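Local coordinates for Mll7089 protein (PDB 2OZ8) that has no established substrate but probably acts as a magnesium-dependent hydro-lyase of the mandelate racemase group in the enolase superfamily, at residues I81-R86 with V108-L113; R175-L180 with V211-A216; D219-E224 with V313-Y318; T277-I282 with V304-A309. One frame throughout, in Å; residues are numbered along the deposited sequence.

Contact 1 of 4, residues I81-R86 with V108-L113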
# COMPACT_ATOMS: atom_id res chain seq x y z
N ILE A 81 -31.95 -18.36 24.21
CA ILE A 81 -31.84 -16.94 23.87
C ILE A 81 -30.60 -16.28 24.49
O ILE A 81 -30.10 -15.29 23.95
CB ILE A 81 -33.16 -16.14 24.17
CG1 ILE A 81 -33.19 -14.74 23.51
CG2 ILE A 81 -33.50 -16.10 25.69
CD1 ILE A 81 -33.39 -14.70 21.97
N ALA A 82 -30.06 -16.83 25.58
CA ALA A 82 -28.81 -16.31 26.11
C ALA A 82 -27.64 -16.80 25.27
O ALA A 82 -26.75 -16.06 24.95
CB ALA A 82 -28.60 -16.70 27.60
N LEU A 83 -27.66 -18.08 24.91
CA LEU A 83 -26.52 -18.68 24.26
C LEU A 83 -26.26 -18.09 22.89
O LEU A 83 -25.12 -17.93 22.53
CB LEU A 83 -26.74 -20.19 24.14
CG LEU A 83 -26.62 -20.98 25.43
CD1 LEU A 83 -27.15 -22.37 25.15
CD2 LEU A 83 -25.21 -21.08 25.89
N VAL A 84 -27.32 -17.80 22.14
CA VAL A 84 -27.19 -17.23 20.80
C VAL A 84 -26.61 -15.81 20.82
O VAL A 84 -26.26 -15.27 19.77
CB VAL A 84 -28.58 -17.20 20.01
CG1 VAL A 84 -29.12 -18.62 19.78
CG2 VAL A 84 -29.60 -16.30 20.68
N HIS A 85 -26.50 -15.20 22.00
CA HIS A 85 -25.91 -13.85 22.05
C HIS A 85 -24.47 -13.89 22.43
O HIS A 85 -23.77 -12.91 22.24
CB HIS A 85 -26.67 -12.88 22.95
CG HIS A 85 -27.98 -12.47 22.38
ND1 HIS A 85 -29.18 -12.88 22.92
CD2 HIS A 85 -28.29 -11.73 21.30
CE1 HIS A 85 -30.17 -12.39 22.19
NE2 HIS A 85 -29.66 -11.69 21.20
N ARG A 86 -24.02 -15.03 22.92
CA ARG A 86 -22.66 -15.13 23.40
C ARG A 86 -21.68 -14.71 22.32
O ARG A 86 -21.83 -15.09 21.16
CB ARG A 86 -22.34 -16.54 23.85
CG ARG A 86 -21.00 -16.63 24.60
CD ARG A 86 -21.10 -17.85 25.49
NE ARG A 86 -21.96 -17.64 26.66
CZ ARG A 86 -22.27 -18.58 27.51
NH1 ARG A 86 -21.84 -19.82 27.29
NH2 ARG A 86 -23.01 -18.29 28.58
N VAL A 108 -28.99 -23.28 14.33
CA VAL A 108 -30.35 -23.42 13.86
C VAL A 108 -31.31 -23.93 14.95
O VAL A 108 -32.37 -23.36 15.15
CB VAL A 108 -30.41 -24.35 12.60
CG1 VAL A 108 -31.84 -24.52 12.11
CG2 VAL A 108 -29.54 -23.79 11.53
N ALA A 109 -30.90 -24.97 15.67
CA ALA A 109 -31.71 -25.50 16.78
C ALA A 109 -31.85 -24.50 17.93
O ALA A 109 -32.96 -24.27 18.42
CB ALA A 109 -31.16 -26.78 17.27
N LEU A 110 -30.74 -23.87 18.35
CA LEU A 110 -30.80 -22.81 19.39
C LEU A 110 -31.74 -21.64 19.05
O LEU A 110 -32.57 -21.27 19.89
CB LEU A 110 -29.40 -22.27 19.73
CG LEU A 110 -28.48 -23.19 20.51
CD1 LEU A 110 -27.17 -22.50 20.75
CD2 LEU A 110 -29.19 -23.65 21.84
N TRP A 111 -31.62 -21.08 17.85
CA TRP A 111 -32.57 -20.02 17.43
C TRP A 111 -34.03 -20.44 17.21
O TRP A 111 -34.94 -19.67 17.39
CB TRP A 111 -32.09 -19.32 16.15
CG TRP A 111 -30.93 -18.41 16.34
CD1 TRP A 111 -29.60 -18.73 16.19
CD2 TRP A 111 -30.97 -17.04 16.73
NE1 TRP A 111 -28.83 -17.63 16.43
CE2 TRP A 111 -29.64 -16.58 16.77
CE3 TRP A 111 -32.01 -16.15 17.06
CZ2 TRP A 111 -29.33 -15.24 17.10
CZ3 TRP A 111 -31.68 -14.83 17.41
CH2 TRP A 111 -30.36 -14.40 17.41
N ASP A 112 -34.24 -21.65 16.76
CA ASP A 112 -35.58 -22.20 16.66
C ASP A 112 -36.24 -22.24 18.07
O ASP A 112 -37.36 -21.76 18.30
CB ASP A 112 -35.45 -23.62 16.09
CG ASP A 112 -36.79 -24.26 15.83
OD1 ASP A 112 -37.72 -23.52 15.46
OD2 ASP A 112 -36.91 -25.49 16.01
N LEU A 113 -35.53 -22.85 19.01
CA LEU A 113 -35.91 -22.88 20.39
C LEU A 113 -36.12 -21.49 21.00
O LEU A 113 -37.12 -21.28 21.66
CB LEU A 113 -34.89 -23.71 21.18
CG LEU A 113 -35.10 -23.89 22.68
CD1 LEU A 113 -36.53 -24.35 23.01
CD2 LEU A 113 -34.10 -24.90 23.09
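Trp111 swings its CG anti to its carbonyl carbon (chi1 -73°) and turns the indole across that arm, which brings one face of the ring up against Val84. This is packing within the N-terminal part of an enolase-superfamily chain, where the type I turn from Leu83 to Arg86 is laid against the long helix 103-118. The main interaction is a CH-pi contact: Val84 CG1 stands 3.5 Å from the centroid of the Trp111 five-membered ring, only 11° off its normal. Val84 also extends over part of the six-membered ring, with CB 3.5 Å from Trp111 CE2 and CG2 3.7 Å from Trp111 CZ2. Leu110 flanks the valine from the preceding helical position, its CB 3.7 Å from Val84 CG1, while its two methyls meet Leu83, with Leu110 CD2 4.1 Å from Leu83 CD1. At the rim of the indole, Trp111 NE1 gives its hydrogen bond to Thr277 of the barrel helix 276-289. With an alanine in place of Trp111, Val84 would probably lose the flat surface it rests on, and Thr277 OG1 its indole partner. Beyond the valine, His85 NE2 is hydrogen-bonded to His85 NE2 of a second subunit. The imidazole is also held within its own segment: ND1 donates to Ile81 O at 2.8 Å, nearly in line with the carbonyl, but the oxygen sits 30° out of the ring plane and the bond is bent at the hydrogen.

Contact 2 of 4, residues R175-L180 with V211-A216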
# COMPACT_ATOMS: atom_id res chain seq x y z
N ARG A 175 -18.95 -27.79 -23.60
CA ARG A 175 -19.99 -28.38 -22.74
C ARG A 175 -20.74 -27.34 -21.85
O ARG A 175 -21.99 -27.37 -21.77
CB ARG A 175 -19.40 -29.56 -21.95
CG ARG A 175 -20.43 -30.45 -21.20
CD ARG A 175 -20.02 -31.98 -21.09
NE ARG A 175 -19.95 -32.71 -22.38
CZ ARG A 175 -18.87 -33.38 -22.83
NH1 ARG A 175 -17.76 -33.45 -22.10
NH2 ARG A 175 -18.92 -33.98 -24.02
N ASP A 176 -20.00 -26.41 -21.23
CA ASP A 176 -20.58 -25.23 -20.57
C ASP A 176 -21.39 -24.37 -21.53
O ASP A 176 -22.49 -23.89 -21.19
CB ASP A 176 -19.51 -24.31 -19.98
CG ASP A 176 -18.67 -24.99 -18.92
OD1 ASP A 176 -18.97 -26.11 -18.50
OD2 ASP A 176 -17.69 -24.38 -18.48
N LEU A 177 -20.87 -24.13 -22.73
CA LEU A 177 -21.70 -23.33 -23.64
C LEU A 177 -22.96 -24.04 -24.08
O LEU A 177 -24.02 -23.43 -24.24
CB LEU A 177 -20.91 -22.83 -24.84
CG LEU A 177 -19.90 -21.73 -24.58
CD1 LEU A 177 -19.00 -21.58 -25.82
CD2 LEU A 177 -20.62 -20.42 -24.23
N ARG A 178 -22.86 -25.35 -24.23
CA ARG A 178 -24.00 -26.13 -24.58
C ARG A 178 -25.06 -26.14 -23.50
O ARG A 178 -26.25 -26.00 -23.81
CB ARG A 178 -23.57 -27.56 -24.85
CG ARG A 178 -24.34 -28.26 -25.98
CD ARG A 178 -23.30 -29.10 -26.79
NE ARG A 178 -22.66 -30.11 -25.94
CZ ARG A 178 -23.33 -30.99 -25.19
NH1 ARG A 178 -24.69 -30.97 -25.18
NH2 ARG A 178 -22.65 -31.90 -24.45
N ARG A 179 -24.64 -26.31 -22.23
CA ARG A 179 -25.60 -26.24 -21.11
C ARG A 179 -26.36 -24.91 -21.06
O ARG A 179 -27.54 -24.91 -20.78
CB ARG A 179 -24.94 -26.52 -19.75
CG ARG A 179 -24.46 -27.95 -19.57
CD ARG A 179 -25.61 -28.99 -19.69
NE ARG A 179 -26.01 -29.54 -18.39
CZ ARG A 179 -26.25 -30.82 -18.12
NH1 ARG A 179 -26.17 -31.75 -19.06
NH2 ARG A 179 -26.61 -31.15 -16.89
N LEU A 180 -25.68 -23.79 -21.32
CA LEU A 180 -26.31 -22.46 -21.37
C LEU A 180 -27.31 -22.35 -22.54
O LEU A 180 -28.42 -21.79 -22.37
CB LEU A 180 -25.26 -21.35 -21.49
CG LEU A 180 -24.39 -20.96 -20.31
CD1 LEU A 180 -23.09 -20.29 -20.78
CD2 LEU A 180 -25.17 -20.06 -19.36
N VAL A 211 -16.20 -13.47 -20.94
CA VAL A 211 -16.31 -12.67 -22.17
C VAL A 211 -16.99 -13.49 -23.30
O VAL A 211 -17.93 -13.01 -23.95
CB VAL A 211 -14.91 -12.14 -22.63
CG1 VAL A 211 -14.97 -11.61 -24.09
CG2 VAL A 211 -14.36 -11.10 -21.64
N ALA A 212 -16.56 -14.75 -23.46
CA ALA A 212 -17.07 -15.60 -24.50
C ALA A 212 -18.54 -15.84 -24.32
O ALA A 212 -19.32 -15.73 -25.29
CB ALA A 212 -16.34 -16.89 -24.54
N ILE A 213 -18.95 -16.11 -23.09
CA ILE A 213 -20.36 -16.27 -22.72
C ILE A 213 -21.17 -15.04 -23.03
O ILE A 213 -22.30 -15.13 -23.47
CB ILE A 213 -20.51 -16.65 -21.21
CG1 ILE A 213 -20.02 -18.09 -20.97
CG2 ILE A 213 -21.92 -16.35 -20.70
CD1 ILE A 213 -19.54 -18.33 -19.57
N ARG A 214 -20.61 -13.86 -22.79
CA ARG A 214 -21.36 -12.66 -23.05
C ARG A 214 -21.53 -12.50 -24.58
O ARG A 214 -22.62 -12.16 -25.07
CB ARG A 214 -20.65 -11.46 -22.41
CG ARG A 214 -21.10 -10.14 -22.92
CD ARG A 214 -20.70 -9.03 -22.01
NE ARG A 214 -21.70 -7.93 -22.02
CZ ARG A 214 -21.48 -6.77 -22.60
NH1 ARG A 214 -20.31 -6.62 -23.19
NH2 ARG A 214 -22.37 -5.78 -22.61
N GLU A 215 -20.43 -12.75 -25.30
CA GLU A 215 -20.37 -12.63 -26.74
C GLU A 215 -21.30 -13.61 -27.43
O GLU A 215 -21.75 -13.33 -28.55
CB GLU A 215 -18.94 -12.76 -27.27
CG GLU A 215 -18.14 -11.42 -27.20
CD GLU A 215 -16.64 -11.58 -27.47
OE1 GLU A 215 -16.16 -12.74 -27.54
OE2 GLU A 215 -15.93 -10.55 -27.63
N ALA A 216 -21.60 -14.72 -26.76
CA ALA A 216 -22.53 -15.75 -27.27
C ALA A 216 -23.98 -15.40 -26.99
O ALA A 216 -24.89 -16.16 -27.34
CB ALA A 216 -22.21 -17.11 -26.67
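Leu177 and Ile213 bring their helices together, their CA atoms 7.2 Å apart, where helices 173-184 and 203-215 pack side by side as successive outer helices of the beta/alpha barrel, with strand 192-196 between them in sequence. Ile213 is the residue that both leucines meet. Its CG1, anti to its own carbonyl carbon (chi1 -71°), is the branch that does most of the touching. Leu180 comes in at about a right angle to the isoleucine and sets its CD1 methyl against both branches, 3.8 Å from Ile213 CG1 and 4.1 Å from Ile213 CG2. Leu177, one helical turn earlier, approaches more slantwise and offers CD2, which lies 4.1 Å from the same Ile213 CG1. That methyl also reaches Ala216, just past the end of helix 203-215, at 4.4 Å from Ala216 CB, close to the solvent side. Deeper in, Leu180 and Ile213 both rest on Ile195 of strand 192-196, and Phe173 packs against Ile213 from the start of the first helix. The charged groups keep to other faces: Arg178 and Arg179 form salt bridges with Asp146, and Arg214 pairs with Glu215 of a neighbouring subunit. Contacts between aliphatic carbons, with nothing polar shared, imply that the two helices are joined here by shape and the burial of apolar surface, without directional bonds.

Contact 3 of 4, residues D219-E224 with V313-Y318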
# COMPACT_ATOMS: atom_id res chain seq x y z
N ASP A 219 -26.65 -13.33 -20.99
CA ASP A 219 -26.54 -12.31 -19.98
C ASP A 219 -26.67 -12.94 -18.58
O ASP A 219 -27.67 -13.55 -18.27
CB ASP A 219 -27.61 -11.24 -20.21
CG ASP A 219 -27.22 -10.23 -21.32
OD1 ASP A 219 -26.43 -10.56 -22.25
OD2 ASP A 219 -27.70 -9.07 -21.25
N LEU A 220 -25.65 -12.75 -17.74
CA LEU A 220 -25.60 -13.35 -16.43
C LEU A 220 -25.84 -12.37 -15.36
O LEU A 220 -25.22 -11.31 -15.35
CB LEU A 220 -24.25 -13.99 -16.16
CG LEU A 220 -23.75 -15.05 -17.14
CD1 LEU A 220 -22.34 -15.43 -16.79
CD2 LEU A 220 -24.64 -16.28 -17.16
N LEU A 221 -26.70 -12.74 -14.42
CA LEU A 221 -26.84 -12.04 -13.14
C LEU A 221 -25.59 -12.14 -12.26
O LEU A 221 -25.12 -11.13 -11.69
CB LEU A 221 -28.05 -12.58 -12.40
CG LEU A 221 -28.47 -11.80 -11.18
CD1 LEU A 221 -28.62 -10.23 -11.54
CD2 LEU A 221 -29.72 -12.42 -10.57
N TRP A 222 -25.03 -13.33 -12.12
CA TRP A 222 -23.76 -13.48 -11.38
C TRP A 222 -23.06 -14.79 -11.73
O TRP A 222 -23.67 -15.72 -12.24
CB TRP A 222 -23.90 -13.31 -9.84
CG TRP A 222 -24.52 -14.44 -9.02
CD1 TRP A 222 -24.06 -15.72 -8.90
CD2 TRP A 222 -25.67 -14.37 -8.15
NE1 TRP A 222 -24.85 -16.45 -8.04
CE2 TRP A 222 -25.85 -15.65 -7.57
CE3 TRP A 222 -26.55 -13.34 -7.80
CZ2 TRP A 222 -26.89 -15.93 -6.66
CZ3 TRP A 222 -27.55 -13.61 -6.93
CH2 TRP A 222 -27.73 -14.90 -6.37
N VAL A 223 -21.77 -14.78 -11.50
CA VAL A 223 -20.96 -15.98 -11.56
C VAL A 223 -20.51 -16.24 -10.12
O VAL A 223 -20.02 -15.35 -9.41
CB VAL A 223 -19.77 -15.86 -12.56
CG1 VAL A 223 -18.90 -14.64 -12.29
CG2 VAL A 223 -18.92 -17.14 -12.58
N GLU A 224 -20.69 -17.49 -9.67
CA GLU A 224 -20.45 -17.83 -8.30
C GLU A 224 -19.19 -18.66 -8.15
O GLU A 224 -19.00 -19.59 -8.89
CB GLU A 224 -21.64 -18.64 -7.86
CG GLU A 224 -21.92 -18.59 -6.38
CD GLU A 224 -23.33 -19.09 -6.05
OE1 GLU A 224 -24.33 -18.71 -6.74
OE2 GLU A 224 -23.41 -19.85 -5.08
N VAL A 313 -30.18 -8.77 1.34
CA VAL A 313 -30.41 -10.07 0.69
C VAL A 313 -31.62 -9.98 -0.19
O VAL A 313 -32.70 -9.58 0.27
CB VAL A 313 -30.64 -11.24 1.71
CG1 VAL A 313 -30.92 -12.50 0.97
CG2 VAL A 313 -29.48 -11.40 2.67
N GLU A 314 -31.44 -10.34 -1.47
CA GLU A 314 -32.58 -10.43 -2.38
C GLU A 314 -32.86 -11.85 -2.91
O GLU A 314 -33.95 -12.11 -3.41
CB GLU A 314 -32.49 -9.32 -3.48
CG GLU A 314 -32.08 -9.70 -4.88
CD GLU A 314 -32.32 -8.58 -5.95
OE1 GLU A 314 -33.42 -8.53 -6.56
OE2 GLU A 314 -31.38 -7.78 -6.20
N TRP A 315 -31.91 -12.77 -2.75
CA TRP A 315 -32.01 -14.14 -3.33
C TRP A 315 -31.70 -15.29 -2.38
O TRP A 315 -30.77 -15.24 -1.59
CB TRP A 315 -31.15 -14.30 -4.58
CG TRP A 315 -31.52 -13.45 -5.73
CD1 TRP A 315 -30.91 -12.29 -6.13
CD2 TRP A 315 -32.57 -13.72 -6.71
NE1 TRP A 315 -31.54 -11.79 -7.28
CE2 TRP A 315 -32.56 -12.65 -7.65
CE3 TRP A 315 -33.52 -14.75 -6.86
CZ2 TRP A 315 -33.46 -12.59 -8.76
CZ3 TRP A 315 -34.45 -14.67 -7.93
CH2 TRP A 315 -34.39 -13.60 -8.88
N LEU A 316 -32.49 -16.33 -2.49
CA LEU A 316 -32.30 -17.56 -1.73
C LEU A 316 -32.25 -18.76 -2.70
O LEU A 316 -33.08 -18.86 -3.61
CB LEU A 316 -33.44 -17.73 -0.69
CG LEU A 316 -33.49 -19.12 -0.03
CD1 LEU A 316 -34.09 -19.05 1.31
CD2 LEU A 316 -34.32 -20.09 -0.97
N GLU A 317 -31.29 -19.64 -2.51
CA GLU A 317 -31.12 -20.80 -3.37
C GLU A 317 -32.10 -21.93 -3.04
O GLU A 317 -32.22 -22.34 -1.86
CB GLU A 317 -29.68 -21.32 -3.27
CG GLU A 317 -29.35 -22.43 -4.27
CD GLU A 317 -27.95 -22.85 -4.25
OE1 GLU A 317 -27.26 -22.50 -3.28
OE2 GLU A 317 -27.51 -23.56 -5.17
N TYR A 318 -32.75 -22.48 -4.06
CA TYR A 318 -33.55 -23.72 -3.88
C TYR A 318 -33.19 -24.79 -4.94
O TYR A 318 -33.14 -24.50 -6.12
CB TYR A 318 -35.07 -23.44 -3.88
CG TYR A 318 -35.85 -24.71 -3.64
CD1 TYR A 318 -35.89 -25.30 -2.37
CD2 TYR A 318 -36.47 -25.37 -4.70
CE1 TYR A 318 -36.54 -26.52 -2.17
CE2 TYR A 318 -37.13 -26.60 -4.52
CZ TYR A 318 -37.16 -27.14 -3.26
OH TYR A 318 -37.80 -28.32 -3.11
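Trp222 and Trp315 meet as an offset edge-to-face pair inside the beta/alpha barrel, the six-membered ring of Trp222 directing its edge toward the face of the Trp315 five-membered ring, with planes at 79° and centroids 5.5 Å apart. The touching edge is the far end of the Trp222 benzo ring: CZ3 is 3.7 Å from Trp315 CD1, and CH2 is 3.9 Å from Trp315 CB, which lies in the plane of that edge. Leu221 adds a methyl beside the second indole, its CD2 3.8 Å from Trp315 NE1. The strands themselves are not neighbours. Strand 222-224 is fourth and strand 313-318 eighth in the barrel order, so these side chains span the interior from opposite walls, with 11.3 Å between Leu221 CA and Trp315 CA. Trp222 reaches across with CG placed between its backbone N and carbonyl carbon (chi1 76°), the crowded position. Its rotation is fixed by a bond from NE1 to Glu224 OE1, 2.7 Å long, which meets the carboxylate on its anti side, somewhat out of its plane. Replacing Trp222 with a leucine would remove the edge that Trp315 packs on and is likely to leave Glu224 OE1 without its indole donor. Glu224 and Glu317 are both bridged by Lys165, and Tyr136 touches both acids as well as Trp315. An apolar, aromatic layer thus adjoins a polar cluster of Glu224, Glu317 and Lys165, and the indole N-H of Trp222 is a direct bond between the two: packing at one end of the ring system, a hydrogen bond to a carboxylate at the other.

Contact 4 of 4, residues T277-I282 with V304-A309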
# COMPACT_ATOMS: atom_id res chain seq x y z
N THR A 277 -26.38 -17.52 13.62
CA THR A 277 -25.68 -16.47 14.33
C THR A 277 -24.53 -15.87 13.52
O THR A 277 -24.37 -14.64 13.50
CB THR A 277 -25.09 -16.98 15.69
OG1 THR A 277 -26.10 -17.67 16.45
CG2 THR A 277 -24.51 -15.79 16.52
N ASP A 278 -23.73 -16.69 12.85
CA ASP A 278 -22.65 -16.15 11.99
C ASP A 278 -23.22 -15.26 10.87
O ASP A 278 -22.63 -14.22 10.57
CB ASP A 278 -21.80 -17.23 11.33
CG ASP A 278 -21.24 -18.24 12.30
OD1 ASP A 278 -21.33 -18.03 13.53
OD2 ASP A 278 -20.68 -19.27 11.83
N VAL A 279 -24.35 -15.69 10.27
CA VAL A 279 -25.01 -14.98 9.16
C VAL A 279 -25.55 -13.63 9.55
O VAL A 279 -25.39 -12.66 8.79
CB VAL A 279 -26.12 -15.83 8.52
CG1 VAL A 279 -26.93 -15.02 7.53
CG2 VAL A 279 -25.50 -17.04 7.81
N MET A 280 -26.18 -13.54 10.71
CA MET A 280 -26.62 -12.22 11.18
C MET A 280 -25.46 -11.30 11.55
O MET A 280 -25.52 -10.08 11.39
CB MET A 280 -27.66 -12.32 12.29
CG MET A 280 -28.93 -13.10 11.88
SD MET A 280 -29.94 -12.43 10.51
CE MET A 280 -30.35 -10.86 11.27
N ARG A 281 -24.36 -11.87 12.01
CA ARG A 281 -23.20 -11.05 12.30
C ARG A 281 -22.53 -10.57 10.98
O ARG A 281 -22.20 -9.37 10.85
CB ARG A 281 -22.21 -11.80 13.19
CG ARG A 281 -22.65 -11.85 14.60
CD ARG A 281 -21.83 -12.78 15.47
NE ARG A 281 -22.38 -12.72 16.82
CZ ARG A 281 -22.02 -13.47 17.86
NH1 ARG A 281 -21.06 -14.40 17.74
NH2 ARG A 281 -22.64 -13.28 19.03
N ILE A 282 -22.30 -11.49 10.04
CA ILE A 282 -21.69 -11.11 8.77
C ILE A 282 -22.65 -10.23 7.96
O ILE A 282 -22.22 -9.36 7.21
CB ILE A 282 -21.16 -12.31 7.92
CG1 ILE A 282 -20.08 -11.80 6.97
CG2 ILE A 282 -22.24 -12.95 7.07
CD1 ILE A 282 -18.80 -11.35 7.66
N VAL A 304 -34.48 -19.30 5.15
CA VAL A 304 -35.51 -18.35 4.72
C VAL A 304 -35.65 -17.14 5.69
O VAL A 304 -35.92 -16.00 5.29
CB VAL A 304 -36.89 -19.05 4.39
CG1 VAL A 304 -37.61 -19.61 5.67
CG2 VAL A 304 -37.79 -18.12 3.58
N HIS A 305 -35.40 -17.39 6.96
CA HIS A 305 -35.63 -16.41 7.99
C HIS A 305 -34.58 -15.32 8.03
O HIS A 305 -34.92 -14.17 8.25
CB HIS A 305 -35.75 -17.12 9.32
CG HIS A 305 -36.95 -18.00 9.39
ND1 HIS A 305 -38.19 -17.53 9.75
CD2 HIS A 305 -37.10 -19.32 9.13
CE1 HIS A 305 -39.06 -18.52 9.70
NE2 HIS A 305 -38.42 -19.62 9.33
N MET A 306 -33.31 -15.68 7.83
CA MET A 306 -32.25 -14.69 7.68
C MET A 306 -32.40 -14.00 6.34
O MET A 306 -32.12 -12.84 6.21
CB MET A 306 -30.84 -15.32 7.84
CG MET A 306 -30.68 -16.13 9.15
SD MET A 306 -31.19 -17.89 9.19
CE MET A 306 -29.80 -18.38 8.19
N ALA A 307 -32.87 -14.72 5.32
CA ALA A 307 -32.96 -14.10 3.99
C ALA A 307 -33.94 -12.96 4.04
O ALA A 307 -33.64 -11.89 3.52
CB ALA A 307 -33.35 -15.11 2.88
N VAL A 308 -35.11 -13.18 4.64
CA VAL A 308 -36.10 -12.13 4.70
C VAL A 308 -35.70 -11.11 5.76
O VAL A 308 -36.16 -10.00 5.66
CB VAL A 308 -37.63 -12.60 4.95
CG1 VAL A 308 -38.04 -13.79 4.11
CG2 VAL A 308 -37.92 -12.88 6.41
N ALA A 309 -34.88 -11.47 6.76
CA ALA A 309 -34.60 -10.48 7.80
C ALA A 309 -33.45 -9.50 7.49
O ALA A 309 -33.42 -8.38 7.99
CB ALA A 309 -34.43 -11.13 9.18
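Met306 presents the start of its side chain, not its end, to two residues of helix 276-289. Val279 crosses it at about a right angle and brings CG1, the branch anti to its backbone N, to 3.9 Å from Met306 CB. Met280 comes obliquely and meets it with sulfur: Met280 SD is 4.0 Å from Met306 CG and equally close to Met306 CB. The valine and the methionine sulfur therefore share one methylene. Both thioether chains are bent. Met280 bends at chi2 (-61°), which carries SD over to the second helix, and again at chi3, which turns the terminal CE, whereas Met306 bends at chi2 (86°) so that its own SD runs off along the interface. The CA atoms of Met280 and Met306 stand 7.1 Å apart, and the two helices are consecutive outer helices of the barrel, with strand 293-295 between them in the chain. Val279 backs onto Val272 of strand 269-272, and Met306 also rests on Leu126. Met280 extends to Val87 of a second subunit, while Asp278, on another side of the same helix, takes hydrogen bonds from His103 and Gln107. With one valine methyl and a pliable thioether closing on a methylene, the contact is purely van der Waals in character; it implies a fit achieved by bending flexible chains to match, with no polar group between the two segments to fix the rotation of either methionine.

Overall arrangement
Contacts 1, 3 and 4 are buried, whereas contact 2 lies farthest from the chain centre and grades into solvent at one rim. Contacts 2 and 4 each join consecutive outer barrel helices through aliphatic or thioether groups; contact 3 spans the barrel interior and alone combines an aromatic pair with a neighbouring Glu-Lys cluster. Contact 1, an aliphatic-on-indole arrangement in the N-terminal part, touches contact 4 through helix 276-289, where Arg281 also reaches Arg86 O, and both adjoin a second subunit. Contact 3 connects to contact 2 by Leu220 beside Ile213, and to contact 4 by strand 313-318 following helix 304-309. Contacts 1 and 2, with centres about 45 Å apart, occupy opposite sides of the chain centre.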